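Local structure of MutT related protein (Methanosarcina mazei, 3GRN) at residues Glu21-Arg26 and Thr63-Val68; Ala13-Glu18 and Arg57-Glu62; Ala97-Ser102 and Tyr108-Leu113; Tyr7-Tyr12 and Glu49-Gly54. The protein is a MutT-related member of the Nudix family and probably acts as a hydrolase, though its substrate is not established. One frame throughout, in Å; residues are numbered along the deposited sequence.

Interaction 1: Glu21-Arg26 and Thr63-Val68; sequences EFLLLR and TGITMV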
loop_
_atom_site.group_PDB
_atom_site.type_symbol
_atom_site.label_atom_id
_atom_site.label_comp_id
_atom_site.label_asym_id
_atom_site.label_seq_id
_atom_site.Cartn_x
_atom_site.Cartn_y
_atom_site.Cartn_z
ATOM N N GLU A 21 -14.718 -17.415 -12.987
ATOM C CA GLU A 21 -14.161 -17.610 -11.649
ATOM C C GLU A 21 -13.649 -16.264 -11.128
ATOM O O GLU A 21 -13.148 -15.462 -11.909
ATOM C CB GLU A 21 -12.995 -18.596 -11.668
ATOM C CG GLU A 21 -13.337 -20.002 -12.186
ATOM C CD GLU A 21 -12.099 -20.855 -12.400
ATOM O OE1 GLU A 21 -11.113 -20.343 -12.988
ATOM O OE2 GLU A 21 -12.109 -22.037 -11.977
ATOM N N PHE A 22 -13.759 -16.050 -9.819
ATOM C CA PHE A 22 -13.398 -14.764 -9.192
ATOM C C PHE A 22 -11.955 -14.704 -8.718
ATOM O O PHE A 22 -11.426 -15.666 -8.179
ATOM C CB PHE A 22 -14.311 -14.472 -7.994
ATOM C CG PHE A 22 -15.759 -14.302 -8.365
ATOM C CD1 PHE A 22 -16.257 -13.066 -8.735
ATOM C CD2 PHE A 22 -16.623 -15.396 -8.342
ATOM C CE1 PHE A 22 -17.599 -12.903 -9.077
ATOM C CE2 PHE A 22 -17.961 -15.250 -8.687
ATOM C CZ PHE A 22 -18.452 -14.006 -9.049
ATOM N N LEU A 23 -11.350 -13.537 -8.876
ATOM C CA LEU A 23 -9.976 -13.316 -8.435
ATOM C C LEU A 23 -9.913 -13.107 -6.929
ATOM O O LEU A 23 -10.474 -12.128 -6.401
ATOM C CB LEU A 23 -9.371 -12.098 -9.158
ATOM C CG LEU A 23 -7.911 -11.761 -8.796
ATOM C CD1 LEU A 23 -6.941 -12.930 -8.966
ATOM C CD2 LEU A 23 -7.421 -10.502 -9.536
ATOM N N LEU A 24 -9.221 -14.021 -6.243
ATOM C CA LEU A 24 -8.908 -13.840 -4.822
ATOM C C LEU A 24 -7.398 -13.706 -4.626
ATOM O O LEU A 24 -6.614 -14.252 -5.402
ATOM C CB LEU A 24 -9.441 -14.983 -3.955
ATOM C CG LEU A 24 -10.892 -15.391 -4.140
ATOM C CD1 LEU A 24 -11.246 -16.443 -3.100
ATOM C CD2 LEU A 24 -11.809 -14.209 -4.025
ATOM N N LEU A 25 -7.006 -12.985 -3.586
ATOM C CA LEU A 25 -5.599 -12.735 -3.296
ATOM C C LEU A 25 -5.340 -13.104 -1.849
ATOM O O LEU A 25 -6.163 -12.811 -0.990
ATOM C CB LEU A 25 -5.318 -11.243 -3.445
ATOM C CG LEU A 25 -5.758 -10.551 -4.731
ATOM C CD1 LEU A 25 -5.416 -9.045 -4.616
ATOM C CD2 LEU A 25 -5.053 -11.166 -5.894
ATOM N N ARG A 26 -4.194 -13.721 -1.570
ATOM C CA ARG A 26 -3.842 -14.026 -0.180
ATOM C C ARG A 26 -2.903 -12.985 0.380
ATOM O O ARG A 26 -1.868 -12.735 -0.208
ATOM C CB ARG A 26 -3.237 -15.422 -0.056
ATOM C CG ARG A 26 -3.025 -15.807 1.400
ATOM C CD ARG A 26 -2.875 -17.286 1.599
ATOM N NE ARG A 26 -1.495 -17.720 1.472
ATOM C CZ ARG A 26 -0.572 -17.662 2.437
ATOM N NH1 ARG A 26 0.653 -18.100 2.187
ATOM N NH2 ARG A 26 -0.843 -17.156 3.641
ATOM N N THR A 63 -2.733 -5.779 -8.440
ATOM C CA THR A 63 -2.811 -6.859 -9.434
ATOM C C THR A 63 -2.265 -6.498 -10.821
ATOM O O THR A 63 -2.100 -7.385 -11.651
ATOM C CB THR A 63 -4.269 -7.338 -9.672
ATOM O OG1 THR A 63 -4.977 -6.346 -10.417
ATOM C CG2 THR A 63 -5.038 -7.691 -8.347
ATOM N N GLY A 64 -2.026 -5.220 -11.102
ATOM C CA GLY A 64 -1.573 -4.826 -12.458
ATOM C C GLY A 64 -2.725 -4.645 -13.450
ATOM O O GLY A 64 -2.504 -4.255 -14.607
ATOM N N ILE A 65 -3.950 -4.952 -13.017
ATOM C CA ILE A 65 -5.131 -4.855 -13.877
ATOM C C ILE A 65 -5.640 -3.430 -13.977
ATOM O O ILE A 65 -5.864 -2.766 -12.961
ATOM C CB ILE A 65 -6.264 -5.826 -13.415
ATOM C CG1 ILE A 65 -5.768 -7.280 -13.519
ATOM C CG2 ILE A 65 -7.581 -5.631 -14.241
ATOM C CD1 ILE A 65 -6.626 -8.296 -12.822
ATOM N N THR A 66 -5.828 -2.960 -15.213
ATOM C CA THR A 66 -6.498 -1.686 -15.430
ATOM C C THR A 66 -7.979 -1.985 -15.656
ATOM O O THR A 66 -8.355 -2.668 -16.628
ATOM C CB THR A 66 -5.939 -0.941 -16.653
ATOM O OG1 THR A 66 -4.544 -0.699 -16.468
ATOM C CG2 THR A 66 -6.660 0.398 -16.841
ATOM N N MET A 67 -8.799 -1.499 -14.728
ATOM C CA MET A 67 -10.233 -1.717 -14.781
ATOM C C MET A 67 -10.978 -0.375 -14.749
ATOM O O MET A 67 -10.552 0.570 -14.080
ATOM C CB MET A 67 -10.668 -2.655 -13.630
ATOM C CG MET A 67 -10.940 -1.966 -12.260
ATOM S SD MET A 67 -12.193 -2.883 -11.360
ATOM C CE MET A 67 -12.298 -1.870 -9.946
ATOM N N VAL A 68 -12.074 -0.290 -15.496
ATOM C CA VAL A 68 -13.072 0.738 -15.245
ATOM C C VAL A 68 -14.224 0.051 -14.497
ATOM O O VAL A 68 -14.814 -0.912 -14.996
ATOM C CB VAL A 68 -13.499 1.545 -16.529
ATOM C CG1 VAL A 68 -13.776 0.641 -17.721
ATOM C CG2 VAL A 68 -14.691 2.466 -16.238
#
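No flat group lies between Leu23 and Leu25 on one side and Thr63 and Ile65 on the other; methyl groups do all the touching. The ring of Phe22 belongs to the other face of the strand, where it meets Phe130 edge-to-face. The segment 63-68 leaves the helix of the Nudix box and passes over the sheet of the Nudix fold. Leu23 carries most of the contact from the strand. Its CG is anti to the backbone N (chi1 -179°), and its CD2 reaches out to two methyls. It meets Thr63 CG2 tip to tip at 3.9 Å and Ile65 CD1, also tip to tip, at 4.0 Å. Leu25 comes across at about a right angle, with CD1 4.0 Å from Thr63 CG2. The threonine methyl therefore touches both leucines. Around this group, Leu23 also packs on Trp110 and Val99, and Ile65 on Val59. All four touching residues are buried. Gly64 has positive phi, 84°, and turns the chain out of the helix. The polar branch of Thr63 is used within the turn. OG1 bonds to Val59 O and closes an ST turn by accepting from Ile65 N at 3.1 Å, with an N-H...O angle of 157°.

Interaction 2: Ala13-Glu18 and Arg57-Glu62; sequences ALIRNE and REVWEE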
loop_
_atom_site.group_PDB
_atom_site.type_symbol
_atom_site.label_atom_id
_atom_site.label_comp_id
_atom_site.label_asym_id
_atom_site.label_seq_id
_atom_site.Cartn_x
_atom_site.Cartn_y
_atom_site.Cartn_z
ATOM N N ALA A 13 -13.196 -5.228 -5.473
ATOM C CA ALA A 13 -13.614 -5.518 -6.862
ATOM C C ALA A 13 -13.872 -6.990 -7.071
ATOM O O ALA A 13 -13.092 -7.826 -6.612
ATOM C CB ALA A 13 -12.565 -5.055 -7.843
ATOM N N LEU A 14 -14.971 -7.293 -7.765
ATOM C CA LEU A 14 -15.256 -8.645 -8.246
ATOM C C LEU A 14 -14.753 -8.720 -9.681
ATOM O O LEU A 14 -15.348 -8.135 -10.594
ATOM C CB LEU A 14 -16.758 -8.938 -8.252
ATOM C CG LEU A 14 -17.460 -9.026 -6.913
ATOM C CD1 LEU A 14 -18.967 -9.262 -7.158
ATOM C CD2 LEU A 14 -16.878 -10.120 -6.035
ATOM N N ILE A 15 -13.661 -9.442 -9.862
ATOM C CA ILE A 15 -13.019 -9.531 -11.169
ATOM C C ILE A 15 -13.047 -10.983 -11.580
ATOM O O ILE A 15 -12.518 -11.816 -10.854
ATOM C CB ILE A 15 -11.571 -9.043 -11.095
ATOM C CG1 ILE A 15 -11.547 -7.558 -10.711
ATOM C CG2 ILE A 15 -10.850 -9.270 -12.411
ATOM C CD1 ILE A 15 -10.181 -7.003 -10.513
ATOM N N ARG A 16 -13.610 -11.254 -12.765
ATOM C CA ARG A 16 -13.745 -12.630 -13.264
ATOM C C ARG A 16 -12.864 -12.902 -14.477
ATOM O O ARG A 16 -12.519 -11.987 -15.217
ATOM C CB ARG A 16 -15.199 -12.948 -13.635
ATOM C CG ARG A 16 -16.199 -12.720 -12.526
ATOM C CD ARG A 16 -17.590 -12.715 -13.121
ATOM N NE ARG A 16 -18.581 -12.131 -12.227
ATOM C CZ ARG A 16 -18.805 -10.827 -12.094
ATOM N NH1 ARG A 16 -18.102 -9.937 -12.793
ATOM N NH2 ARG A 16 -19.734 -10.412 -11.245
ATOM N N ASN A 17 -12.513 -14.174 -14.663
ATOM C CA ASN A 17 -11.782 -14.602 -15.849
ATOM C C ASN A 17 -12.755 -15.089 -16.915
ATOM O O ASN A 17 -13.974 -15.025 -16.721
ATOM C CB ASN A 17 -10.719 -15.670 -15.512
ATOM C CG ASN A 17 -11.302 -16.971 -14.927
ATOM O OD1 ASN A 17 -12.514 -17.195 -14.893
ATOM N ND2 ASN A 17 -10.410 -17.837 -14.462
ATOM N N GLU A 18 -12.213 -15.616 -18.014
ATOM C CA GLU A 18 -13.018 -16.162 -19.119
ATOM C C GLU A 18 -14.021 -17.239 -18.679
ATOM O O GLU A 18 -15.080 -17.397 -19.297
ATOM C CB GLU A 18 -12.107 -16.727 -20.212
ATOM C CG GLU A 18 -10.954 -15.801 -20.597
ATOM C CD GLU A 18 -9.628 -16.160 -19.918
ATOM O OE1 GLU A 18 -9.556 -16.158 -18.667
ATOM O OE2 GLU A 18 -8.645 -16.433 -20.641
ATOM N N ARG A 57 -7.730 2.314 -8.561
ATOM C CA ARG A 57 -6.386 2.533 -7.997
ATOM C C ARG A 57 -5.923 1.306 -7.232
ATOM O O ARG A 57 -4.826 0.815 -7.455
ATOM C CB ARG A 57 -6.403 3.746 -7.062
ATOM C CG ARG A 57 -5.072 3.986 -6.352
ATOM C CD ARG A 57 -5.156 5.098 -5.304
ATOM N NE ARG A 57 -6.249 4.938 -4.332
ATOM C CZ ARG A 57 -6.226 4.186 -3.242
ATOM N NH1 ARG A 57 -5.173 3.431 -2.925
ATOM N NH2 ARG A 57 -7.301 4.173 -2.457
ATOM N N GLU A 58 -6.775 0.795 -6.340
ATOM C CA GLU A 58 -6.441 -0.406 -5.554
ATOM C C GLU A 58 -6.230 -1.650 -6.414
ATOM O O GLU A 58 -5.299 -2.421 -6.180
ATOM C CB GLU A 58 -7.518 -0.644 -4.505
ATOM C CG GLU A 58 -7.476 0.439 -3.423
ATOM C CD GLU A 58 -6.395 0.257 -2.355
ATOM O OE1 GLU A 58 -5.657 -0.748 -2.372
ATOM O OE2 GLU A 58 -6.298 1.143 -1.469
ATOM N N VAL A 59 -7.089 -1.845 -7.395
ATOM C CA VAL A 59 -6.966 -2.988 -8.291
ATOM C C VAL A 59 -5.665 -2.906 -9.094
ATOM O O VAL A 59 -4.936 -3.893 -9.144
ATOM C CB VAL A 59 -8.178 -3.122 -9.185
ATOM C CG1 VAL A 59 -7.903 -4.097 -10.318
ATOM C CG2 VAL A 59 -9.341 -3.600 -8.329
ATOM N N TRP A 60 -5.358 -1.728 -9.648
ATOM C CA TRP A 60 -4.093 -1.575 -10.391
ATOM C C TRP A 60 -2.871 -1.862 -9.524
ATOM O O TRP A 60 -2.013 -2.659 -9.916
ATOM C CB TRP A 60 -3.911 -0.250 -11.116
ATOM C CG TRP A 60 -2.750 -0.442 -12.111
ATOM C CD1 TRP A 60 -2.797 -1.124 -13.315
ATOM C CD2 TRP A 60 -1.384 -0.065 -11.927
ATOM N NE1 TRP A 60 -1.545 -1.149 -13.897
ATOM C CE2 TRP A 60 -0.665 -0.508 -13.071
ATOM C CE3 TRP A 60 -0.693 0.619 -10.919
ATOM C CZ2 TRP A 60 0.699 -0.274 -13.235
ATOM C CZ3 TRP A 60 0.672 0.836 -11.088
ATOM C CH2 TRP A 60 1.347 0.396 -12.235
ATOM N N GLU A 61 -2.826 -1.284 -8.319
ATOM C CA GLU A 61 -1.641 -1.427 -7.474
ATOM C C GLU A 61 -1.460 -2.837 -6.955
ATOM O O GLU A 61 -0.337 -3.279 -6.772
ATOM C CB GLU A 61 -1.669 -0.435 -6.313
ATOM C CG GLU A 61 -1.595 0.995 -6.781
ATOM C CD GLU A 61 -1.369 1.982 -5.650
ATOM O OE1 GLU A 61 -1.360 1.557 -4.462
ATOM O OE2 GLU A 61 -1.212 3.183 -5.972
ATOM N N GLU A 62 -2.571 -3.570 -6.773
ATOM C CA GLU A 62 -2.482 -4.907 -6.192
ATOM C C GLU A 62 -2.280 -6.022 -7.207
ATOM O O GLU A 62 -1.795 -7.103 -6.861
ATOM C CB GLU A 62 -3.726 -5.199 -5.373
ATOM C CG GLU A 62 -3.820 -4.250 -4.173
ATOM C CD GLU A 62 -5.018 -4.470 -3.319
ATOM O OE1 GLU A 62 -5.925 -5.213 -3.728
ATOM O OE2 GLU A 62 -5.040 -3.873 -2.227
#
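Val59 puts one methyl on Ala13 and the other on Ile15. Val59 CG2 lies 3.6 Å from Ala13 CB. Val59 CG1 lies 3.7 Å from Ile15 CD1, where the two side chains meet tip to tip. Ile15 reaches this far because its chain is extended, with chi2 at 176°. The contact is small, buried and wholly apolar. Further out, Glu62 OE1 accepts from Gly42 N and ties the helix to the neighbouring strand 38-44. Within the helix, Arg57 NH1 and Glu58 OE2 form a salt bridge of 2.9 Å, whose hydrogen bond is weak in angle. These residues belong to the Nudix box, whose glutamates commonly bind divalent metal in relatives. Glu61 OE2 accepts from Ala35 N of the second subunit. Strand 7-16 lies inside the sheet, with backbone bonds from Ala13 to Pro41 and from Leu14 to Phe90. Helix 51-63 lies on the Ala13 and Ile15 face, while Leu14 packs on helix 124-137 across the sheet.

Interaction 3: Ala97-Ser102 and Tyr108-Leu113; sequences ADVKLS and YSWVSL
Val99 is the bump of this contact, and the rings of Tyr108 and Trp110 form the hollow that takes it. The CB of Val99 sits 3.7 Å from the centroid of the Tyr108 ring, only 4° off the ring normal. This is a CH-pi contact over the middle of one face. The two methyls then divide the work. Val99 CG1 is anti to the backbone N (chi1 178°) and lies over the inner part of the ring, 3.8 Å from Tyr108 CD2. Val99 CG2 turns toward the indole and comes 3.7 Å from Trp110 CZ2, obliquely. Leu101 fills the next position along. Its CD1 lies near the plane of the Tyr108 ring, at the edge, 4.1 Å from Tyr108 CD2. Ala97 contributes its carbonyl O at the far end, 4.3 Å from Trp110 CZ2. The loop 97-102 thus runs back along strand 105-111, nearly antiparallel to it but joined by side chains. It has backbone bonds elsewhere, from Lys100 to Thr63, while Ser109 pairs with Leu24 of the sheet. Lys100 O is also bonded to Thr81 OG1 of the second subunit. No hydrogen bond or salt bridge crosses between the two segments, so the hold between them is probably dispersion and the partial exclusion of water from aromatic and aliphatic surfaces.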
loop_
_atom_site.group_PDB
_atom_site.type_symbol
_atom_site.label_atom_id
_atom_site.label_comp_id
_atom_site.label_asym_id
_atom_site.label_seq_id
_atom_site.Cartn_x
_atom_site.Cartn_y
_atom_site.Cartn_z
ATOM N N ALA A 97 -6.144 -11.376 -18.002
ATOM C CA ALA A 97 -4.973 -10.723 -17.431
ATOM C C ALA A 97 -4.061 -11.716 -16.738
ATOM O O ALA A 97 -4.521 -12.698 -16.158
ATOM C CB ALA A 97 -5.404 -9.621 -16.454
ATOM N N ASP A 98 -2.756 -11.475 -16.833
ATOM C CA ASP A 98 -1.799 -12.176 -15.999
ATOM C C ASP A 98 -1.586 -11.331 -14.754
ATOM O O ASP A 98 -0.953 -10.270 -14.816
ATOM C CB ASP A 98 -0.472 -12.408 -16.732
ATOM C CG ASP A 98 -0.497 -13.674 -17.574
ATOM O OD1 ASP A 98 0.162 -14.660 -17.182
ATOM O OD2 ASP A 98 -1.200 -13.687 -18.607
ATOM N N VAL A 99 -2.138 -11.803 -13.644
ATOM C CA VAL A 99 -2.067 -11.069 -12.361
ATOM C C VAL A 99 -0.616 -10.903 -11.905
ATOM O O VAL A 99 0.190 -11.851 -11.952
ATOM C CB VAL A 99 -2.892 -11.811 -11.292
ATOM C CG1 VAL A 99 -2.800 -11.122 -9.940
ATOM C CG2 VAL A 99 -4.337 -11.946 -11.762
ATOM N N LYS A 100 -0.283 -9.682 -11.486
ATOM C CA LYS A 100 1.035 -9.352 -11.037
ATOM C C LYS A 100 0.936 -8.688 -9.670
ATOM O O LYS A 100 0.413 -7.579 -9.540
ATOM C CB LYS A 100 1.725 -8.443 -12.053
ATOM C CG LYS A 100 2.040 -9.177 -13.387
ATOM C CD LYS A 100 2.913 -8.331 -14.308
ATOM C CE LYS A 100 3.487 -9.168 -15.465
ATOM N NZ LYS A 100 2.433 -9.822 -16.309
ATOM N N LEU A 101 1.458 -9.376 -8.670
ATOM C CA LEU A 101 1.264 -8.993 -7.249
ATOM C C LEU A 101 2.260 -8.000 -6.705
ATOM O O LEU A 101 3.339 -7.813 -7.271
ATOM C CB LEU A 101 1.300 -10.244 -6.361
ATOM C CG LEU A 101 0.193 -11.279 -6.645
ATOM C CD1 LEU A 101 0.345 -12.453 -5.720
ATOM C CD2 LEU A 101 -1.176 -10.652 -6.516
ATOM N N SER A 102 1.889 -7.388 -5.581
ATOM C CA SER A 102 2.721 -6.445 -4.856
ATOM C C SER A 102 3.087 -7.043 -3.489
ATOM O O SER A 102 2.645 -8.168 -3.152
ATOM C CB SER A 102 1.952 -5.150 -4.639
ATOM O OG SER A 102 0.982 -5.342 -3.599
ATOM N N TYR A 108 -2.294 -15.622 -5.604
ATOM C CA TYR A 108 -3.637 -15.374 -6.104
ATOM C C TYR A 108 -4.223 -16.658 -6.627
ATOM O O TYR A 108 -3.503 -17.620 -6.877
ATOM C CB TYR A 108 -3.649 -14.295 -7.195
ATOM C CG TYR A 108 -3.005 -14.728 -8.492
ATOM C CD1 TYR A 108 -3.752 -15.376 -9.485
ATOM C CD2 TYR A 108 -1.641 -14.524 -8.712
ATOM C CE1 TYR A 108 -3.167 -15.791 -10.681
ATOM C CE2 TYR A 108 -1.042 -14.929 -9.902
ATOM C CZ TYR A 108 -1.811 -15.575 -10.880
ATOM O OH TYR A 108 -1.246 -15.990 -12.071
ATOM N N SER A 109 -5.533 -16.627 -6.844
ATOM C CA SER A 109 -6.266 -17.757 -7.350
ATOM C C SER A 109 -7.562 -17.283 -7.962
ATOM O O SER A 109 -8.190 -16.343 -7.455
ATOM C CB SER A 109 -6.544 -18.762 -6.233
ATOM O OG SER A 109 -7.142 -19.930 -6.761
ATOM N N TRP A 110 -7.928 -17.920 -9.073
ATOM C CA TRP A 110 -9.207 -17.707 -9.740
ATOM C C TRP A 110 -10.140 -18.809 -9.247
ATOM O O TRP A 110 -9.967 -19.983 -9.590
ATOM C CB TRP A 110 -9.045 -17.758 -11.263
ATOM C CG TRP A 110 -8.183 -16.677 -11.853
ATOM C CD1 TRP A 110 -6.848 -16.765 -12.169
ATOM C CD2 TRP A 110 -8.590 -15.346 -12.198
ATOM N NE1 TRP A 110 -6.404 -15.563 -12.687
ATOM C CE2 TRP A 110 -7.455 -14.681 -12.724
ATOM C CE3 TRP A 110 -9.804 -14.647 -12.111
ATOM C CZ2 TRP A 110 -7.500 -13.353 -13.165
ATOM C CZ3 TRP A 110 -9.846 -13.328 -12.551
ATOM C CH2 TRP A 110 -8.698 -12.693 -13.072
ATOM N N VAL A 111 -11.109 -18.431 -8.414
ATOM C CA VAL A 111 -11.961 -19.383 -7.705
ATOM C C VAL A 111 -13.438 -19.259 -8.124
ATOM O O VAL A 111 -13.979 -18.154 -8.195
ATOM C CB VAL A 111 -11.814 -19.244 -6.157
ATOM C CG1 VAL A 111 -12.485 -20.417 -5.464
ATOM C CG2 VAL A 111 -10.341 -19.177 -5.733
ATOM N N SER A 112 -14.085 -20.395 -8.416
ATOM C CA SER A 112 -15.510 -20.388 -8.749
ATOM C C SER A 112 -16.342 -20.124 -7.505
ATOM O O SER A 112 -15.893 -20.376 -6.381
ATOM C CB SER A 112 -15.949 -21.719 -9.383
ATOM O OG SER A 112 -15.852 -22.767 -8.439
ATOM N N LEU A 113 -17.554 -19.625 -7.725
ATOM C CA LEU A 113 -18.528 -19.370 -6.668
ATOM C C LEU A 113 -18.806 -20.591 -5.802
ATOM O O LEU A 113 -18.835 -20.479 -4.578
ATOM C CB LEU A 113 -19.836 -18.854 -7.268
ATOM C CG LEU A 113 -20.974 -18.474 -6.315
ATOM C CD1 LEU A 113 -20.585 -17.282 -5.434
ATOM C CD2 LEU A 113 -22.181 -18.150 -7.145
#

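Interaction 4: Tyr7-Tyr12 and Glu49-Gly54; sequences YIISVY and ESLKEG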
loop_
_atom_site.group_PDB
_atom_site.type_symbol
_atom_site.label_atom_id
_atom_site.label_comp_id
_atom_site.label_asym_id
_atom_site.label_seq_id
_atom_site.Cartn_x
_atom_site.Cartn_y
_atom_site.Cartn_z
ATOM N N TYR A 7 -15.004 4.369 12.120
ATOM C CA TYR A 7 -15.367 3.693 10.862
ATOM C C TYR A 7 -14.427 4.152 9.763
ATOM O O TYR A 7 -14.003 5.316 9.760
ATOM C CB TYR A 7 -16.801 4.015 10.435
ATOM C CG TYR A 7 -17.874 3.332 11.220
ATOM C CD1 TYR A 7 -18.376 2.092 10.800
ATOM C CD2 TYR A 7 -18.418 3.921 12.364
ATOM C CE1 TYR A 7 -19.383 1.444 11.519
ATOM C CE2 TYR A 7 -19.427 3.290 13.096
ATOM C CZ TYR A 7 -19.896 2.043 12.675
ATOM O OH TYR A 7 -20.882 1.402 13.386
ATOM N N ILE A 8 -14.113 3.251 8.821
ATOM C CA ILE A 8 -13.410 3.619 7.600
ATOM C C ILE A 8 -14.150 3.025 6.415
ATOM O O ILE A 8 -14.917 2.060 6.587
ATOM C CB ILE A 8 -11.925 3.175 7.572
ATOM C CG1 ILE A 8 -11.823 1.656 7.524
ATOM C CG2 ILE A 8 -11.140 3.797 8.783
ATOM C CD1 ILE A 8 -10.589 1.128 6.876
ATOM N N ILE A 9 -13.971 3.656 5.245
ATOM C CA ILE A 9 -14.603 3.179 4.006
ATOM C C ILE A 9 -13.539 2.439 3.186
ATOM O O ILE A 9 -12.415 2.941 2.982
ATOM C CB ILE A 9 -15.215 4.357 3.150
ATOM C CG1 ILE A 9 -16.146 5.245 3.988
ATOM C CG2 ILE A 9 -15.927 3.816 1.866
ATOM C CD1 ILE A 9 -17.340 4.513 4.600
ATOM N N SER A 10 -13.899 1.250 2.720
ATOM C CA SER A 10 -13.046 0.477 1.835
ATOM C C SER A 10 -13.823 0.117 0.591
ATOM O O SER A 10 -15.054 0.228 0.570
ATOM C CB SER A 10 -12.516 -0.786 2.515
ATOM O OG SER A 10 -11.603 -0.451 3.552
ATOM N N VAL A 11 -13.099 -0.250 -0.460
ATOM C CA VAL A 11 -13.711 -0.727 -1.703
ATOM C C VAL A 11 -13.072 -2.038 -2.175
ATOM O O VAL A 11 -11.860 -2.234 -2.056
ATOM C CB VAL A 11 -13.637 0.347 -2.816
ATOM C CG1 VAL A 11 -14.582 1.503 -2.518
ATOM C CG2 VAL A 11 -12.200 0.893 -2.958
ATOM N N TYR A 12 -13.895 -2.942 -2.685
ATOM C CA TYR A 12 -13.420 -4.218 -3.265
ATOM C C TYR A 12 -13.931 -4.413 -4.688
ATOM O O TYR A 12 -14.957 -3.827 -5.076
ATOM C CB TYR A 12 -13.796 -5.397 -2.375
ATOM C CG TYR A 12 -13.111 -5.294 -1.030
ATOM C CD1 TYR A 12 -11.779 -5.698 -0.886
ATOM C CD2 TYR A 12 -13.752 -4.737 0.069
ATOM C CE1 TYR A 12 -11.103 -5.597 0.337
ATOM C CE2 TYR A 12 -13.063 -4.611 1.314
ATOM C CZ TYR A 12 -11.736 -5.036 1.417
ATOM O OH TYR A 12 -11.040 -4.947 2.610
ATOM N N GLU A 49 -10.990 11.106 -2.232
ATOM C CA GLU A 49 -11.090 10.244 -3.396
ATOM C C GLU A 49 -12.523 9.720 -3.613
ATOM O O GLU A 49 -13.190 9.363 -2.644
ATOM C CB GLU A 49 -10.152 9.058 -3.174
ATOM C CG GLU A 49 -10.102 8.057 -4.292
ATOM C CD GLU A 49 -9.064 7.001 -4.039
ATOM O OE1 GLU A 49 -8.196 6.817 -4.920
ATOM O OE2 GLU A 49 -9.130 6.341 -2.970
ATOM N N SER A 50 -12.966 9.629 -4.861
ATOM C CA SER A 50 -14.265 8.978 -5.154
ATOM C C SER A 50 -14.182 7.443 -5.031
ATOM O O SER A 50 -13.092 6.874 -5.152
ATOM C CB SER A 50 -14.772 9.354 -6.539
ATOM O OG SER A 50 -14.105 8.618 -7.551
ATOM N N LEU A 51 -15.308 6.760 -4.813
ATOM C CA LEU A 51 -15.231 5.288 -4.622
ATOM C C LEU A 51 -14.686 4.582 -5.881
ATOM O O LEU A 51 -13.803 3.714 -5.782
ATOM C CB LEU A 51 -16.601 4.677 -4.261
ATOM C CG LEU A 51 -17.241 5.178 -2.979
ATOM C CD1 LEU A 51 -18.541 4.408 -2.755
ATOM C CD2 LEU A 51 -16.291 5.058 -1.780
ATOM N N LYS A 52 -15.166 4.974 -7.055
ATOM C CA LYS A 52 -14.745 4.339 -8.303
ATOM C C LYS A 52 -13.270 4.614 -8.639
ATOM O O LYS A 52 -12.597 3.741 -9.192
ATOM C CB LYS A 52 -15.665 4.736 -9.462
ATOM C CG LYS A 52 -16.957 3.877 -9.491
ATOM C CD LYS A 52 -17.697 3.944 -10.831
ATOM C CE LYS A 52 -18.947 3.098 -10.786
ATOM N NZ LYS A 52 -19.460 2.783 -12.162
ATOM N N GLU A 53 -12.774 5.797 -8.271
ATOM C CA GLU A 53 -11.342 6.118 -8.429
ATOM C C GLU A 53 -10.551 5.217 -7.496
ATOM O O GLU A 53 -9.528 4.654 -7.879
ATOM C CB GLU A 53 -11.046 7.583 -8.083
ATOM C CG GLU A 53 -11.296 8.593 -9.206
ATOM C CD GLU A 53 -11.409 10.064 -8.728
ATOM O OE1 GLU A 53 -11.334 10.356 -7.504
ATOM O OE2 GLU A 53 -11.579 10.944 -9.604
ATOM N N GLY A 54 -11.038 5.088 -6.259
ATOM C CA GLY A 54 -10.418 4.224 -5.270
ATOM C C GLY A 54 -10.295 2.774 -5.697
ATOM O O GLY A 54 -9.235 2.167 -5.557
#
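Val11 and Leu51 have the most surface buried here, and Gly54 comes next. The Val11 methyls face different partners. CG1 lies 4.0 Å from Leu51 CD2, while CG2 rests on the helix backbone, 3.8 Å from Gly54 C. Because Gly54 has no side chain, the valine meets main chain directly. Leu51 leaves the helix at an angle to the strand, but its CD2 reaches over to touch both Val11 and Ile9. Ile9 crosses it at about a right angle, with CG2 3.9 Å from Leu51 CD2. The helix start is fixed by a capping box. Glu53 N donates to Ser50 OG at 3.2 Å, and Ser50 N donates to Glu53 OE1 from above the carboxylate plane. Val11 and Ile9 pack against the first turn of this Nudix-box helix. Lys52 NZ bonds to Pro69 O and Gly70 O, in the chain leading to strand 72-79. Val45, just after strand 38-44, packs on both Val11 and Leu51, and strand 84-94 flanks strand 7-16 through Ser10.

How the interactions relate
From the N terminus, strand 7-16 supplies the first halves of interactions 4 and 2, and strand 22-27 that of interaction 1. Their second halves follow in the same order, at 49-54, 57-62 and 63-68. Each of these contacts closes a loop of about 36 to 38 residues, and all three loops cross; none nests inside another. Together they lay helix 51-63 and its exit over one face of the sheet. The Arg57 NE to Glu49 OE1 salt bridge links interactions 2 and 4. Interaction 3 comes later, in series, and closes a short loop. It joins interaction 1 through backbone bonds between strands 22-27 and 105-111. The centres of interactions 3 and 4 are about 21 Å apart, and the two do not touch.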